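Bifunctional enzyme IspD/IspF (PDB 1W55) makes 4-diphosphocytidyl-2-C-methyl-D-erythritol from CTP and methylerythritol phosphate, and cyclises the 2-phosphate of that product to the 2,4-cyclodiphosphate, releasing CMP. Local coordinates at residues Val232-Thr237 and Pro312-Phe317; Ala320-Ile325 and Phe334-Lys339; Ala250-Asp255 and Val357-Asn362; Ile296-Ile301 and Leu363-Trp368. One frame throughout, in Å; residues are numbered along the deposited sequence.

All four contacts lie in the cyclodiphosphate synthase region. Contact 1 is partly buried and nearest the surface: an apolar patch behind a loop that holds cytidine monophosphate. Contact 2 follows it in the chain, and V232 of contact 1 packs on the same helix, 318-329. Contacts 2 and 3 are buried and set helices against one five-stranded sheet. They meet where I325 touches L253. Contact 2 is mainly apolar, with one buried glutamine that binds backbone and water, whereas contact 3 is bridged by two serine hydroxyls, with apolar pairs beside them. Contacts 3 and 4 share strand 354-365. Contact 4 differs in kind, being strand pairing within the sheet, and R335 of contact 2 reaches its I301 O.

Contact 1. Residues Val232-Thr237 and Pro312-Phe317; sequences VQIHPT and PKLKDF. With C (cytidine-5'-monophosphate), chain C.
I234 lies against one face of the F317 ring, with its CA over the ring centre. This is a CH-pi contact, 4.2 Å from I234 CA to the centroid of the F317 ring and 9° off the ring normal. The CD1 branch of I234 runs on to the root of the phenylalanine, where I234 CD1 is 3.7 Å from F317 CB. The CG2 branch turns to P312 and L314. I234 CG2 is anti to the backbone N (chi1, measured to CG1, is -52°), and from there it touches P312 CG at 3.6 Å and L314 CD2 at the same distance. Thus one isoleucine meets three residues of the loop. The far rim of the F317 ring comes near backbone oxygens, with I234 O 3.5 Å from F317 CZ. V232 adds a looser touch on the ring. L227 and L229 of the neighbouring strand extend this apolar surface.

The loop's other side holds the base of cytidine monophosphate. L314 N donates to N3 of the nucleotide at 2.9 Å, nearly straight at 168°. P312 O takes a weak bond from N4 of the base at 3.0 Å. D265 of the second subunit also binds the nucleotide, which places the site at a subunit boundary. The chemistry is therefore divided: apolar side chains back the loop, while its backbone reads the cytosine edge, consistent with a role in binding the cytidyl part of the substrate.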
# COMPACT_ATOMS: atom_id res chain seq x y z
N VAL A 232 -17.16 -44.59 17.57
CA VAL A 232 -16.24 -45.27 18.46
C VAL A 232 -17.03 -46.13 19.45
O VAL A 232 -18.00 -45.66 20.05
CB VAL A 232 -15.39 -44.23 19.25
CG1 VAL A 232 -14.54 -44.92 20.34
CG2 VAL A 232 -14.50 -43.42 18.28
N GLN A 233 -16.64 -47.40 19.60
CA GLN A 233 -17.37 -48.28 20.52
C GLN A 233 -17.06 -47.94 21.97
O GLN A 233 -15.90 -48.00 22.40
CB GLN A 233 -17.11 -49.76 20.23
CG GLN A 233 -18.08 -50.67 21.00
CD GLN A 233 -17.87 -52.14 20.73
OE1 GLN A 233 -17.35 -52.86 21.59
NE2 GLN A 233 -18.26 -52.59 19.55
N ILE A 234 -18.11 -47.59 22.71
CA ILE A 234 -17.98 -47.15 24.10
C ILE A 234 -18.26 -48.32 25.05
O ILE A 234 -17.62 -48.48 26.09
CB ILE A 234 -18.99 -46.00 24.39
CG1 ILE A 234 -18.87 -44.86 23.34
CG2 ILE A 234 -18.84 -45.48 25.81
CD1 ILE A 234 -17.44 -44.42 23.00
N HIS A 235 -19.25 -49.13 24.67
CA HIS A 235 -19.74 -50.22 25.48
C HIS A 235 -20.26 -51.30 24.54
O HIS A 235 -20.86 -50.97 23.51
CB HIS A 235 -20.85 -49.75 26.41
CG HIS A 235 -21.06 -50.64 27.59
ND1 HIS A 235 -21.86 -51.77 27.53
CD2 HIS A 235 -20.55 -50.60 28.84
CE1 HIS A 235 -21.84 -52.38 28.71
NE2 HIS A 235 -21.06 -51.68 29.52
N PRO A 236 -20.02 -52.57 24.87
CA PRO A 236 -20.42 -53.68 23.99
C PRO A 236 -21.93 -53.94 23.90
O PRO A 236 -22.35 -54.51 22.90
CB PRO A 236 -19.68 -54.91 24.58
CG PRO A 236 -19.48 -54.56 26.05
CD PRO A 236 -19.31 -53.06 26.08
N THR A 237 -22.72 -53.54 24.90
CA THR A 237 -24.13 -53.94 24.97
C THR A 237 -25.09 -52.81 25.35
O THR A 237 -26.30 -52.95 25.18
CB THR A 237 -24.32 -55.09 25.99
OG1 THR A 237 -23.90 -54.64 27.28
CG2 THR A 237 -23.40 -56.28 25.70
N PRO A 312 -22.35 -44.78 30.09
CA PRO A 312 -21.10 -45.05 30.80
C PRO A 312 -20.18 -43.84 30.80
O PRO A 312 -20.50 -42.84 30.14
CB PRO A 312 -20.47 -46.18 29.98
CG PRO A 312 -21.00 -46.00 28.63
CD PRO A 312 -22.33 -45.31 28.72
N LYS A 313 -19.06 -43.93 31.53
CA LYS A 313 -18.05 -42.88 31.57
C LYS A 313 -17.34 -42.81 30.23
O LYS A 313 -16.90 -43.83 29.71
CB LYS A 313 -17.04 -43.13 32.70
CG LYS A 313 -16.89 -41.94 33.65
CD LYS A 313 -15.51 -41.84 34.29
CE LYS A 313 -15.24 -40.42 34.84
NZ LYS A 313 -16.21 -39.97 35.90
N LEU A 314 -17.25 -41.61 29.68
CA LEU A 314 -16.68 -41.39 28.35
C LEU A 314 -15.21 -41.03 28.36
O LEU A 314 -14.59 -40.93 27.31
CB LEU A 314 -17.47 -40.31 27.60
CG LEU A 314 -18.95 -40.59 27.33
CD1 LEU A 314 -19.48 -39.53 26.40
CD2 LEU A 314 -19.15 -41.97 26.71
N LYS A 315 -14.67 -40.81 29.55
CA LYS A 315 -13.30 -40.32 29.73
C LYS A 315 -12.25 -40.98 28.82
O LYS A 315 -11.48 -40.28 28.13
CB LYS A 315 -12.90 -40.48 31.21
CG LYS A 315 -11.44 -40.16 31.54
CD LYS A 315 -11.13 -40.53 32.98
CE LYS A 315 -9.98 -39.72 33.53
NZ LYS A 315 -8.64 -40.25 33.15
N ASP A 316 -12.23 -42.32 28.82
CA ASP A 316 -11.19 -43.06 28.13
C ASP A 316 -11.38 -43.06 26.61
O ASP A 316 -10.51 -43.52 25.86
CB ASP A 316 -11.08 -44.50 28.66
CG ASP A 316 -10.56 -44.56 30.12
OD1 ASP A 316 -9.97 -43.58 30.64
OD2 ASP A 316 -10.69 -45.59 30.81
N PHE A 317 -12.51 -42.52 26.15
CA PHE A 317 -12.89 -42.58 24.73
C PHE A 317 -12.87 -41.22 24.03
O PHE A 317 -13.02 -41.13 22.81
CB PHE A 317 -14.26 -43.25 24.59
CG PHE A 317 -14.31 -44.64 25.20
CD1 PHE A 317 -14.78 -44.83 26.49
CD2 PHE A 317 -13.85 -45.74 24.48
CE1 PHE A 317 -14.82 -46.11 27.06
CE2 PHE A 317 -13.87 -47.03 25.05
CZ PHE A 317 -14.36 -47.22 26.33
OP3 C C . -19.98 -33.41 36.44
P C C . -20.13 -34.87 36.72
OP1 C C . -21.38 -35.46 36.13
OP2 C C . -19.96 -35.18 38.18
O5' C C . -18.92 -35.57 35.94
C5' C C . -17.57 -35.34 36.31
C4' C C . -16.65 -35.62 35.11
O4' C C . -16.79 -36.97 34.64
C3' C C . -16.93 -34.75 33.88
O3' C C . -16.26 -33.50 33.95
C2' C C . -16.40 -35.61 32.74
O2' C C . -14.98 -35.48 32.67
C1' C C . -16.62 -37.03 33.21
N1 C C . -17.76 -37.77 32.61
C2 C C . -17.53 -38.71 31.57
O2 C C . -16.37 -38.88 31.13
N3 C C . -18.55 -39.43 31.05
C4 C C . -19.82 -39.25 31.50
N4 C C . -20.85 -39.97 30.97
C5 C C . -20.06 -38.33 32.50
C6 C C . -19.01 -37.60 33.06

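Contact 2. Residues Ala320-Ile325 and Phe334-Lys339; sequences AMQSNI and FRINVK
I325 and I336 make the tight part of this contact between helix 320-325 and strand 336-339. I325 CD1 and I336 CG2 are 3.8 Å apart, and the two side chains meet at a slant. V338 continues the row, its CG2 3.8 Å from Q322 CG. M321 crosses V338 at about a right angle and touches it with its terminal methyl. L249 and L253 of helix 248-260 close over I325, and the second subunit lies near Q322.

The polar, water-bound side of the contact belongs to Q322, itself buried. Its chain is extended beyond CG, with chi2 at 165°, which carries the amide along the strand backbone. V338 N donates to Q322 OE1 at 3.0 Å, from above the carbonyl plane. One water gives bonds to both Q322 OE1 and V338 O, each 2.7 Å long. A second water accepts from Q322 NE2 at 2.9 Å and lies within bonding distance of N337 OD1. That oxygen accepts from G264 N of the second subunit.

The N-to-C directions of the segments are 144° apart, so helix and strand run roughly antiparallel. The helix is the connecting one of a beta-alpha-beta crossover, joining the parallel neighbours 298-308 and 336-341.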
# COMPACT_ATOMS: atom_id res chain seq x y z
N ALA A 320 -10.21 -40.59 21.20
CA ALA A 320 -10.56 -41.40 20.04
C ALA A 320 -11.79 -40.85 19.27
O ALA A 320 -11.79 -40.84 18.04
CB ALA A 320 -10.79 -42.85 20.47
N MET A 321 -12.81 -40.40 19.99
CA MET A 321 -13.98 -39.76 19.36
C MET A 321 -13.58 -38.51 18.57
O MET A 321 -13.97 -38.35 17.41
CB MET A 321 -15.02 -39.38 20.43
CG MET A 321 -15.77 -40.58 20.99
SD MET A 321 -16.82 -40.21 22.41
CE MET A 321 -18.06 -39.49 21.65
N GLN A 322 -12.79 -37.66 19.21
CA GLN A 322 -12.23 -36.45 18.59
C GLN A 322 -11.44 -36.78 17.33
O GLN A 322 -11.58 -36.11 16.30
CB GLN A 322 -11.34 -35.70 19.60
CG GLN A 322 -12.16 -34.94 20.64
CD GLN A 322 -11.36 -34.47 21.87
OE1 GLN A 322 -11.95 -34.30 22.94
NE2 GLN A 322 -10.06 -34.23 21.72
N SER A 323 -10.63 -37.82 17.42
CA SER A 323 -9.77 -38.22 16.30
C SER A 323 -10.58 -38.83 15.14
O SER A 323 -10.29 -38.57 13.97
CB SER A 323 -8.65 -39.17 16.79
OG SER A 323 -8.06 -39.85 15.70
N ASN A 324 -11.59 -39.63 15.47
CA ASN A 324 -12.48 -40.17 14.44
C ASN A 324 -13.34 -39.11 13.72
O ASN A 324 -13.53 -39.17 12.50
CB ASN A 324 -13.37 -41.28 15.03
CG ASN A 324 -13.88 -42.26 13.96
OD1 ASN A 324 -13.15 -42.63 13.03
ND2 ASN A 324 -15.13 -42.67 14.09
N ILE A 325 -13.86 -38.13 14.48
CA ILE A 325 -14.52 -36.96 13.88
C ILE A 325 -13.58 -36.20 12.96
O ILE A 325 -13.98 -35.80 11.87
CB ILE A 325 -15.09 -35.98 14.97
CG1 ILE A 325 -16.25 -36.61 15.75
CG2 ILE A 325 -15.55 -34.65 14.32
CD1 ILE A 325 -16.54 -35.91 17.11
N PHE A 334 -6.99 -30.86 16.56
CA PHE A 334 -7.12 -29.84 17.60
C PHE A 334 -8.43 -29.04 17.54
O PHE A 334 -8.80 -28.41 18.53
CB PHE A 334 -5.91 -28.89 17.62
CG PHE A 334 -5.94 -27.85 16.53
CD1 PHE A 334 -6.49 -26.59 16.76
CD2 PHE A 334 -5.36 -28.10 15.28
CE1 PHE A 334 -6.49 -25.60 15.76
CE2 PHE A 334 -5.35 -27.13 14.29
CZ PHE A 334 -5.92 -25.88 14.52
N ARG A 335 -9.10 -29.07 16.39
CA ARG A 335 -10.34 -28.33 16.18
C ARG A 335 -11.59 -29.02 16.74
O ARG A 335 -12.68 -28.49 16.59
CB ARG A 335 -10.55 -28.08 14.68
CG ARG A 335 -9.53 -27.16 14.07
CD ARG A 335 -9.63 -27.05 12.57
NE ARG A 335 -8.59 -26.14 12.09
CZ ARG A 335 -8.60 -24.82 12.24
NH1 ARG A 335 -9.63 -24.20 12.85
NH2 ARG A 335 -7.59 -24.10 11.77
N ILE A 336 -11.42 -30.20 17.35
CA ILE A 336 -12.53 -31.02 17.85
C ILE A 336 -12.40 -31.23 19.35
O ILE A 336 -11.32 -31.60 19.83
CB ILE A 336 -12.56 -32.45 17.19
CG1 ILE A 336 -12.16 -32.43 15.70
CG2 ILE A 336 -13.90 -33.14 17.45
CD1 ILE A 336 -13.06 -31.65 14.80
N ASN A 337 -13.49 -31.04 20.07
CA ASN A 337 -13.50 -31.27 21.51
C ASN A 337 -14.79 -31.95 21.97
O ASN A 337 -15.89 -31.52 21.62
CB ASN A 337 -13.30 -29.96 22.27
CG ASN A 337 -12.93 -30.18 23.73
OD1 ASN A 337 -11.77 -30.50 24.05
ND2 ASN A 337 -13.89 -30.00 24.62
N VAL A 338 -14.65 -33.00 22.76
CA VAL A 338 -15.81 -33.73 23.28
C VAL A 338 -15.78 -33.72 24.79
O VAL A 338 -14.79 -34.14 25.39
CB VAL A 338 -15.86 -35.18 22.73
CG1 VAL A 338 -17.04 -35.96 23.34
CG2 VAL A 338 -15.95 -35.18 21.20
N LYS A 339 -16.87 -33.25 25.40
CA LYS A 339 -17.00 -33.18 26.85
C LYS A 339 -18.15 -34.05 27.30
O LYS A 339 -18.95 -34.49 26.47
CB LYS A 339 -17.24 -31.72 27.30
CG LYS A 339 -16.31 -30.70 26.65
CD LYS A 339 -16.47 -29.30 27.26
CE LYS A 339 -17.85 -28.70 26.97
NZ LYS A 339 -18.24 -28.79 25.52
O HOH W 1 -12.11 -34.05 25.59
O HOH W 2 -9.46 -32.39 23.88

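Contact 3. Residues Ala250-Asp255 and Val357-Asn362; sequences AHSLTD and VLSSVN
Helix 250-255 lies on strand 357-362 with the two chain directions 35° apart and the axes 7.4 Å apart at their closest. S252 and S359 meet in the middle through their hydroxyls. S359 OG donates to S252 OG at 2.9 Å. S252 OG in turn donates to V357 O at 2.8 Å, so the two bonds run in series from side chain to side chain to backbone. With OG anti to the backbone N (chi1 173°), the S252 hydroxyl points to the strand. It meets the carbonyl of V357 from above, 62° out of its plane and not on a lone pair. The hydroxyl of S252 therefore gives one bond and receives one inside a buried interface.

Apolar groups lie on either side of this pair. At the start of the strand segment V357 CG1 packs on S252 CB at 3.8 Å. Further along, L253 CD1 touches V361 CG2, also at 3.8 Å, and these two side chains cross at about a right angle. V361 goes on to I257 and A260 of the same helix. On the outer side of the strand, L358 packs on L358 of both the second and third subunits.

H251 turns from the strand toward H219. H251 ND1 is hydrogen-bonded to H219 NE2, and both histidines are probably metal ligands, as in related enzymes. This is the helix-on-sheet layer of the IspF fold, whose sheets face one another across the trimer centre; here it brings the helix carrying H251 beside the probable metal site.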
# COMPACT_ATOMS: atom_id res chain seq x y z
N ALA A 250 -23.08 -38.28 16.61
CA ALA A 250 -22.95 -37.98 15.19
C ALA A 250 -24.19 -37.24 14.68
O ALA A 250 -24.08 -36.32 13.88
CB ALA A 250 -22.71 -39.27 14.38
N HIS A 251 -25.35 -37.62 15.19
CA HIS A 251 -26.61 -37.03 14.76
C HIS A 251 -26.74 -35.58 15.24
O HIS A 251 -27.18 -34.72 14.47
CB HIS A 251 -27.79 -37.89 15.24
CG HIS A 251 -27.77 -39.28 14.69
ND1 HIS A 251 -28.39 -40.34 15.30
CD2 HIS A 251 -27.16 -39.78 13.58
CE1 HIS A 251 -28.18 -41.44 14.60
NE2 HIS A 251 -27.45 -41.12 13.55
N SER A 252 -26.32 -35.33 16.48
CA SER A 252 -26.35 -33.97 17.03
C SER A 252 -25.39 -33.09 16.26
O SER A 252 -25.71 -31.96 15.90
CB SER A 252 -26.00 -33.98 18.51
OG SER A 252 -25.87 -32.66 19.01
N LEU A 253 -24.20 -33.61 15.99
CA LEU A 253 -23.18 -32.86 15.28
C LEU A 253 -23.60 -32.53 13.83
O LEU A 253 -23.38 -31.41 13.35
CB LEU A 253 -21.86 -33.62 15.31
CG LEU A 253 -20.70 -32.97 14.58
CD1 LEU A 253 -20.47 -31.50 15.06
CD2 LEU A 253 -19.45 -33.84 14.75
N THR A 254 -24.20 -33.49 13.15
CA THR A 254 -24.77 -33.27 11.83
C THR A 254 -25.75 -32.08 11.85
O THR A 254 -25.69 -31.21 10.99
CB THR A 254 -25.50 -34.54 11.37
OG1 THR A 254 -24.56 -35.65 11.32
CG2 THR A 254 -26.02 -34.37 9.96
N ASP A 255 -26.64 -32.04 12.84
CA ASP A 255 -27.57 -30.92 12.98
C ASP A 255 -26.85 -29.57 13.13
O ASP A 255 -27.25 -28.59 12.53
CB ASP A 255 -28.51 -31.16 14.15
CG ASP A 255 -29.87 -31.69 13.71
OD1 ASP A 255 -30.02 -32.03 12.52
OD2 ASP A 255 -30.85 -31.81 14.49
N VAL A 357 -27.03 -35.15 23.47
CA VAL A 357 -25.78 -34.55 23.02
C VAL A 357 -26.02 -33.12 22.52
O VAL A 357 -26.85 -32.88 21.63
CB VAL A 357 -25.08 -35.41 21.93
CG1 VAL A 357 -23.79 -34.74 21.49
CG2 VAL A 357 -24.79 -36.86 22.45
N LEU A 358 -25.30 -32.17 23.12
CA LEU A 358 -25.27 -30.78 22.66
C LEU A 358 -24.00 -30.54 21.83
O LEU A 358 -22.89 -30.83 22.30
CB LEU A 358 -25.32 -29.82 23.85
CG LEU A 358 -25.19 -28.32 23.53
CD1 LEU A 358 -26.45 -27.80 22.81
CD2 LEU A 358 -24.90 -27.50 24.80
N SER A 359 -24.17 -30.00 20.63
CA SER A 359 -23.07 -29.66 19.73
C SER A 359 -23.05 -28.18 19.38
O SER A 359 -24.11 -27.58 19.20
CB SER A 359 -23.14 -30.47 18.42
OG SER A 359 -23.11 -31.86 18.67
N SER A 360 -21.85 -27.61 19.28
CA SER A 360 -21.66 -26.26 18.76
C SER A 360 -20.57 -26.28 17.70
O SER A 360 -19.53 -26.93 17.85
CB SER A 360 -21.28 -25.24 19.84
OG SER A 360 -22.12 -25.36 20.96
N VAL A 361 -20.80 -25.49 16.66
CA VAL A 361 -19.92 -25.44 15.51
C VAL A 361 -19.77 -23.97 15.08
O VAL A 361 -20.69 -23.17 15.26
CB VAL A 361 -20.58 -26.32 14.43
CG1 VAL A 361 -20.56 -25.70 13.06
CG2 VAL A 361 -20.04 -27.74 14.49
N ASN A 362 -18.59 -23.61 14.57
CA ASN A 362 -18.38 -22.32 13.92
C ASN A 362 -17.94 -22.60 12.49
O ASN A 362 -17.04 -23.42 12.26
CB ASN A 362 -17.34 -21.48 14.67
CG ASN A 362 -17.96 -20.48 15.64
OD1 ASN A 362 -19.18 -20.39 15.78
ND2 ASN A 362 -17.12 -19.70 16.31

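Contact 4. Residues Ile296-Ile301 and Leu363-Trp368; sequences IGFELI and LKYFDW
F298 pairs with Y365, E299 with K364 and L300 with L363, as two antiparallel strands. E299 and K364 form the hydrogen-bonded pair: E299 N donates to K364 O at 2.8 Å, and K364 N to E299 O at 2.9 Å. Past the strand end, F366 N donates to G297 O at 2.7 Å. G297 has positive phi and is the C-prime residue of the Schellman motif that ends helix 282-295.

Apolar and aromatic contacts come next. The F298 and Y365 rings lie side by side with planes at 28°. The planes are nearly parallel but strongly offset, so little of one ring covers the other, and their centroids are 5.3 Å apart. L363 CD1 makes an off-centre CH-pi contact with the F298 ring. L300 and L363 share one face of the sheet, where L363 CD2 meets L300 CD2 at 3.7 Å.

E299 and K364 share the other face. E299 OE1 is 4.2 Å from K364 NZ, too far for a salt bridge; K364 NZ instead pairs with E209 of the second subunit. E299 OE1 also sits at the edge of the F366 ring, 3.4 Å from F366 CD1. The alkyl chain of K364 crosses I301. The contact is an antiparallel strand pairing in the five-stranded sheet of the IspF fold.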
# COMPACT_ATOMS: atom_id res chain seq x y z
N ILE A 296 -21.64 -25.30 -0.85
CA ILE A 296 -22.10 -23.90 -0.81
C ILE A 296 -21.09 -22.91 -0.20
O ILE A 296 -21.44 -21.77 0.10
CB ILE A 296 -23.50 -23.78 -0.19
CG1 ILE A 296 -23.53 -24.34 1.24
CG2 ILE A 296 -24.55 -24.47 -1.07
CD1 ILE A 296 -24.75 -23.88 2.03
N GLY A 297 -19.83 -23.32 -0.05
CA GLY A 297 -18.78 -22.36 0.22
C GLY A 297 -18.32 -22.17 1.66
O GLY A 297 -17.60 -21.20 1.96
N PHE A 298 -18.70 -23.09 2.53
CA PHE A 298 -18.38 -22.99 3.95
C PHE A 298 -17.29 -23.97 4.36
O PHE A 298 -17.05 -24.97 3.67
CB PHE A 298 -19.63 -23.27 4.78
CG PHE A 298 -20.59 -22.12 4.84
CD1 PHE A 298 -21.80 -22.18 4.16
CD2 PHE A 298 -20.29 -20.99 5.57
CE1 PHE A 298 -22.68 -21.12 4.23
CE2 PHE A 298 -21.16 -19.93 5.65
CZ PHE A 298 -22.36 -19.99 4.98
N GLU A 299 -16.67 -23.70 5.50
CA GLU A 299 -15.59 -24.51 6.04
C GLU A 299 -15.66 -24.44 7.57
O GLU A 299 -15.91 -23.38 8.14
CB GLU A 299 -14.26 -23.94 5.54
CG GLU A 299 -13.03 -24.70 5.95
CD GLU A 299 -11.76 -24.13 5.34
OE1 GLU A 299 -11.84 -23.14 4.57
OE2 GLU A 299 -10.67 -24.67 5.65
N LEU A 300 -15.44 -25.58 8.23
CA LEU A 300 -15.46 -25.64 9.68
C LEU A 300 -14.24 -24.98 10.33
O LEU A 300 -13.12 -25.13 9.86
CB LEU A 300 -15.58 -27.09 10.16
CG LEU A 300 -16.99 -27.70 10.22
CD1 LEU A 300 -16.91 -29.22 10.28
CD2 LEU A 300 -17.80 -27.17 11.41
N ILE A 301 -14.47 -24.25 11.42
CA ILE A 301 -13.37 -23.75 12.23
C ILE A 301 -13.18 -24.70 13.39
O ILE A 301 -12.06 -25.15 13.64
CB ILE A 301 -13.62 -22.30 12.74
CG1 ILE A 301 -13.51 -21.30 11.58
CG2 ILE A 301 -12.63 -21.96 13.85
CD1 ILE A 301 -13.92 -19.89 11.95
N LEU A 363 -18.60 -21.95 11.54
CA LEU A 363 -18.29 -22.08 10.13
C LEU A 363 -17.82 -20.72 9.62
O LEU A 363 -18.38 -19.69 10.00
CB LEU A 363 -19.56 -22.42 9.34
CG LEU A 363 -20.17 -23.81 9.22
CD1 LEU A 363 -21.33 -23.71 8.18
CD2 LEU A 363 -19.12 -24.86 8.80
N LYS A 364 -16.82 -20.74 8.75
CA LYS A 364 -16.41 -19.55 8.01
C LYS A 364 -16.57 -19.84 6.53
O LYS A 364 -16.84 -20.99 6.15
CB LYS A 364 -14.95 -19.22 8.30
CG LYS A 364 -13.99 -20.25 7.74
CD LYS A 364 -12.56 -19.95 8.11
CE LYS A 364 -11.65 -21.07 7.62
NZ LYS A 364 -10.22 -20.67 7.59
N TYR A 365 -16.40 -18.82 5.69
CA TYR A 365 -16.37 -19.02 4.24
C TYR A 365 -15.07 -19.66 3.81
O TYR A 365 -13.99 -19.27 4.26
CB TYR A 365 -16.55 -17.70 3.50
CG TYR A 365 -17.90 -17.06 3.71
CD1 TYR A 365 -17.99 -15.72 4.10
CD2 TYR A 365 -19.08 -17.77 3.51
CE1 TYR A 365 -19.22 -15.10 4.28
CE2 TYR A 365 -20.33 -17.16 3.71
CZ TYR A 365 -20.38 -15.82 4.10
OH TYR A 365 -21.59 -15.20 4.30
N PHE A 366 -15.17 -20.63 2.91
CA PHE A 366 -14.00 -21.25 2.33
C PHE A 366 -13.09 -20.20 1.73
O PHE A 366 -13.52 -19.36 0.95
CB PHE A 366 -14.40 -22.27 1.25
CG PHE A 366 -13.22 -22.85 0.51
CD1 PHE A 366 -12.25 -23.57 1.19
CD2 PHE A 366 -13.07 -22.63 -0.86
CE1 PHE A 366 -11.13 -24.10 0.52
CE2 PHE A 366 -11.97 -23.16 -1.55
CZ PHE A 366 -11.00 -23.88 -0.87
N ASP A 367 -11.82 -20.26 2.11
CA ASP A 367 -10.83 -19.33 1.61
C ASP A 367 -10.19 -19.89 0.34
O ASP A 367 -9.18 -20.61 0.39
CB ASP A 367 -9.77 -19.07 2.68
CG ASP A 367 -8.68 -18.14 2.21
OD1 ASP A 367 -8.91 -17.36 1.26
OD2 ASP A 367 -7.55 -18.11 2.76
N TRP A 368 -10.80 -19.56 -0.80
CA TRP A 368 -10.38 -20.08 -2.09
C TRP A 368 -9.04 -19.48 -2.55
O TRP A 368 -8.50 -19.86 -3.58
CB TRP A 368 -11.49 -19.83 -3.13
CG TRP A 368 -12.03 -18.43 -3.09
CD1 TRP A 368 -13.23 -18.01 -2.56
CD2 TRP A 368 -11.39 -17.25 -3.61
NE1 TRP A 368 -13.37 -16.65 -2.72
CE2 TRP A 368 -12.25 -16.16 -3.36
CE3 TRP A 368 -10.17 -17.01 -4.26
CZ2 TRP A 368 -11.93 -14.85 -3.74
CZ3 TRP A 368 -9.84 -15.70 -4.62
CH2 TRP A 368 -10.73 -14.64 -4.37
O HOH W 3 -16.07 -19.05 -0.13
O HOH W 4 -10.05 -23.66 9.03